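Local coordinates for DinB-like domain-containing protein (Thermus thermophilus, PDB 2YQY) that is of unknown function but folds as a four-helix bundle of the DinB superfamily with an exposed histidine triad that may bind a metal ion, at residues 115-120 against 154-159. Numbering follows the deposited sequence.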
ATOM      1  N   ARG A 115      -0.624  -5.968   9.183  1.00 20.44           N
ATOM      2  CA  ARG A 115       0.635  -5.635   9.852  1.00 20.77           C
ATOM      3  C   ARG A 115       1.311  -4.417   9.214  1.00 20.47           C
ATOM      4  O   ARG A 115       1.699  -3.488   9.910  1.00 19.68           O
ATOM      5  CB  ARG A 115       1.582  -6.831   9.815  1.00 20.74           C
ATOM      6  CG  ARG A 115       2.817  -6.640  10.665  1.00 22.60           C
ATOM      7  N   ALA A 116       1.462  -4.439   7.895  1.00 20.21           N
ATOM      8  CA  ALA A 116       2.140  -3.342   7.188  1.00 21.78           C
ATOM      9  C   ALA A 116       1.358  -2.038   7.325  1.00 22.25           C
ATOM     10  O   ALA A 116       1.938  -0.955   7.504  1.00 23.13           O
ATOM     11  CB  ALA A 116       2.367  -3.724   5.708  1.00 22.39           C
ATOM     12  N   ARG A 117       0.028  -2.144   7.271  1.00 22.61           N
ATOM     13  CA  ARG A 117      -0.848  -0.976   7.409  1.00 22.57           C
ATOM     14  C   ARG A 117      -0.776  -0.401   8.829  1.00 22.52           C
ATOM     15  O   ARG A 117      -0.714   0.816   8.972  1.00 21.94           O
ATOM     16  CB  ARG A 117      -2.309  -1.293   7.003  1.00 23.06           C
ATOM     17  CG  ARG A 117      -3.309  -0.134   7.285  1.00 23.22           C
ATOM     18  CD  ARG A 117      -2.942   1.189   6.566  1.00 21.71           C
ATOM     19  NE  ARG A 117      -2.934   1.055   5.107  1.00 20.21           N
ATOM     20  CZ  ARG A 117      -3.930   1.436   4.300  1.00 19.04           C
ATOM     21  NH1 ARG A 117      -5.055   1.962   4.812  1.00 21.00           N
ATOM     22  NH2 ARG A 117      -3.801   1.297   2.977  1.00 20.37           N
ATOM     23  N   ALA A 118      -0.748  -1.253   9.867  1.00 21.15           N
ATOM     24  CA  ALA A 118      -0.540  -0.747  11.250  1.00 21.18           C
ATOM     25  C   ALA A 118       0.791   0.012  11.361  1.00 20.94           C
ATOM     26  O   ALA A 118       0.848   1.084  11.947  1.00 20.01           O
ATOM     27  CB  ALA A 118      -0.613  -1.896  12.303  1.00 21.52           C
ATOM     28  N   PHE A 119       1.849  -0.544  10.764  1.00 21.43           N
ATOM     29  CA  PHE A 119       3.200   0.029  10.788  1.00 21.24           C
ATOM     30  C   PHE A 119       3.182   1.362  10.040  1.00 22.28           C
ATOM     31  O   PHE A 119       3.659   2.374  10.535  1.00 21.15           O
ATOM     32  CB  PHE A 119       4.175  -0.963  10.115  1.00 21.18           C
ATOM     33  CG  PHE A 119       5.612  -0.509  10.104  1.00 22.31           C
ATOM     34  CD1 PHE A 119       6.072   0.457  11.000  1.00 22.45           C
ATOM     35  CD2 PHE A 119       6.519  -1.066   9.206  1.00 20.64           C
ATOM     36  CE1 PHE A 119       7.417   0.880  10.974  1.00 22.26           C
ATOM     37  CE2 PHE A 119       7.850  -0.659   9.198  1.00 20.75           C
ATOM     38  CZ  PHE A 119       8.293   0.313  10.083  1.00 22.11           C
ATOM     39  N   LEU A 120       2.633   1.359   8.827  1.00 21.21           N
ATOM     40  CA  LEU A 120       2.505   2.605   8.093  1.00 21.27           C
ATOM     41  C   LEU A 120       1.769   3.716   8.870  1.00 21.85           C
ATOM     42  O   LEU A 120       2.235   4.869   8.897  1.00 22.36           O
ATOM     43  CB  LEU A 120       1.848   2.367   6.734  1.00 20.91           C
ATOM     44  CG  LEU A 120       1.661   3.601   5.838  1.00 20.82           C
ATOM     45  CD1 LEU A 120       3.009   4.326   5.560  1.00 21.04           C
ATOM     46  CD2 LEU A 120       0.976   3.188   4.550  1.00 19.95           C
ATOM     47  N   TYR A 154      -1.766   6.416  -4.093  1.00 18.26           N
ATOM     48  CA  TYR A 154      -1.882   6.129  -5.536  1.00 17.76           C
ATOM     49  C   TYR A 154      -1.595   4.652  -5.796  1.00 16.56           C
ATOM     50  O   TYR A 154      -2.239   4.022  -6.621  1.00 16.80           O
ATOM     51  CB  TYR A 154      -0.946   7.044  -6.353  1.00 17.35           C
ATOM     52  CG  TYR A 154      -0.982   6.796  -7.862  1.00 18.51           C
ATOM     53  CD1 TYR A 154      -2.174   6.586  -8.536  1.00 23.91           C
ATOM     54  CD2 TYR A 154       0.190   6.792  -8.610  1.00 22.80           C
ATOM     55  CE1 TYR A 154      -2.194   6.349  -9.926  1.00 23.50           C
ATOM     56  CE2 TYR A 154       0.182   6.558  -9.985  1.00 22.64           C
ATOM     57  CZ  TYR A 154      -0.998   6.341 -10.630  1.00 21.16           C
ATOM     58  OH  TYR A 154      -0.994   6.117 -11.995  1.00 21.89           O
ATOM     59  N   HIS A 155      -0.618   4.111  -5.085  1.00 14.73           N
ATOM     60  CA  HIS A 155      -0.216   2.712  -5.307  1.00 16.05           C
ATOM     61  C   HIS A 155      -1.373   1.743  -5.015  1.00 16.32           C
ATOM     62  O   HIS A 155      -1.684   0.880  -5.819  1.00 16.79           O
ATOM     63  CB  HIS A 155       0.992   2.345  -4.418  1.00 14.21           C
ATOM     64  CG  HIS A 155       1.538   0.984  -4.699  1.00 14.20           C
ATOM     65  ND1 HIS A 155       1.530  -0.033  -3.770  1.00 14.49           N
ATOM     66  CD2 HIS A 155       2.122   0.476  -5.805  1.00 18.21           C
ATOM     67  CE1 HIS A 155       2.072  -1.115  -4.300  1.00 18.85           C
ATOM     68  NE2 HIS A 155       2.448  -0.832  -5.531  1.00 18.29           N
ATOM     69  N   GLU A 156      -1.965   1.863  -3.836  1.00 15.34           N
ATOM     70  CA  GLU A 156      -3.104   1.032  -3.511  1.00 15.79           C
ATOM     71  C   GLU A 156      -4.287   1.289  -4.436  1.00 16.33           C
ATOM     72  O   GLU A 156      -4.959   0.308  -4.842  1.00 16.59           O
ATOM     73  CB  GLU A 156      -3.538   1.177  -2.067  1.00 15.99           C
ATOM     74  CG  GLU A 156      -4.631   0.152  -1.719  1.00 15.16           C
ATOM     75  CD  GLU A 156      -4.890   0.086  -0.252  1.00 17.49           C
ATOM     76  OE1 GLU A 156      -5.333   1.103   0.337  1.00 16.45           O
ATOM     77  OE2 GLU A 156      -4.644  -0.995   0.320  1.00 19.23           O
ATOM     78  N   ALA A 157      -4.535   2.562  -4.810  1.00 15.12           N
ATOM     79  CA  ALA A 157      -5.653   2.851  -5.720  1.00 15.20           C
ATOM     80  C   ALA A 157      -5.427   2.158  -7.079  1.00 16.48           C
ATOM     81  O   ALA A 157      -6.317   1.535  -7.659  1.00 16.66           O
ATOM     82  CB  ALA A 157      -5.878   4.384  -5.886  1.00 16.19           C
ATOM     83  N   HIS A 158      -4.205   2.252  -7.567  1.00 16.67           N
ATOM     84  CA  HIS A 158      -3.851   1.644  -8.834  1.00 16.59           C
ATOM     85  C   HIS A 158      -4.090   0.104  -8.824  1.00 17.63           C
ATOM     86  O   HIS A 158      -4.706  -0.466  -9.763  1.00 16.73           O
ATOM     87  CB  HIS A 158      -2.389   1.938  -9.158  1.00 16.67           C
ATOM     88  CG  HIS A 158      -1.892   1.146 -10.322  1.00 14.93           C
ATOM     89  ND1 HIS A 158      -1.958   1.610 -11.619  1.00 18.05           N
ATOM     90  CD2 HIS A 158      -1.381  -0.106 -10.390  1.00 18.51           C
ATOM     91  CE1 HIS A 158      -1.499   0.681 -12.439  1.00 17.23           C
ATOM     92  NE2 HIS A 158      -1.153  -0.376 -11.722  1.00 16.81           N
ATOM     93  N   HIS A 159      -3.630  -0.565  -7.762  1.00 17.25           N
ATOM     94  CA  HIS A 159      -3.734  -2.050  -7.727  1.00 17.71           C
ATOM     95  C   HIS A 159      -5.156  -2.510  -7.458  1.00 17.61           C
ATOM     96  O   HIS A 159      -5.611  -3.481  -8.032  1.00 18.49           O
ATOM     97  CB  HIS A 159      -2.703  -2.653  -6.771  1.00 15.88           C
ATOM     98  CG  HIS A 159      -1.304  -2.560  -7.324  1.00 16.45           C
ATOM     99  ND1 HIS A 159      -0.894  -3.298  -8.409  1.00 14.37           N
ATOM    100  CD2 HIS A 159      -0.284  -1.716  -7.042  1.00 15.93           C
ATOM    101  CE1 HIS A 159       0.337  -2.949  -8.745  1.00 13.47           C
ATOM    102  NE2 HIS A 159       0.735  -1.999  -7.912  1.00 14.36           N
TER
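Arg117 of helix 106-126 and Glu156 of helix 153-165 meet in a salt bridge at the centre of the bundle; their CA atoms, the closest pair between 115-120 and 154-159, are 11.3 Å apart. Two long side chains suit this wide gap, and their opposite charges suit a buried meeting of their ends. Arg117 NH2 donates to Glu156 OE1 at 3.1 Å, with an N-H...O angle of 139°. The oxygen sits at the edge of the guanidinium, almost in its plane, whereas the nitrogen approaches from above the carboxylate plane; the two flat groups are turned 50° apart. Glu156 reaches straight across, extended beyond CG, while Arg117 bends at chi2 and chi3 to bring its end nearer.

Further polar bonds hold both buried charges: Arg117 NE pairs with Glu58 and NH1 with the carbonyl oxygen of Leu17, while Glu156 OE1 also bonds Ser20 and OE2 pairs with Arg21. The two acids probably offset the closeness of the Arg117 and Arg21 guanidinium groups.

On helix 153-165, His155 and His159 both pack against His53. The arrangement is that of a DinB-like four-helix bundle, with a buried salt-bridge network between its helices and a histidine cluster, without metal here, on another side of helix 153-165.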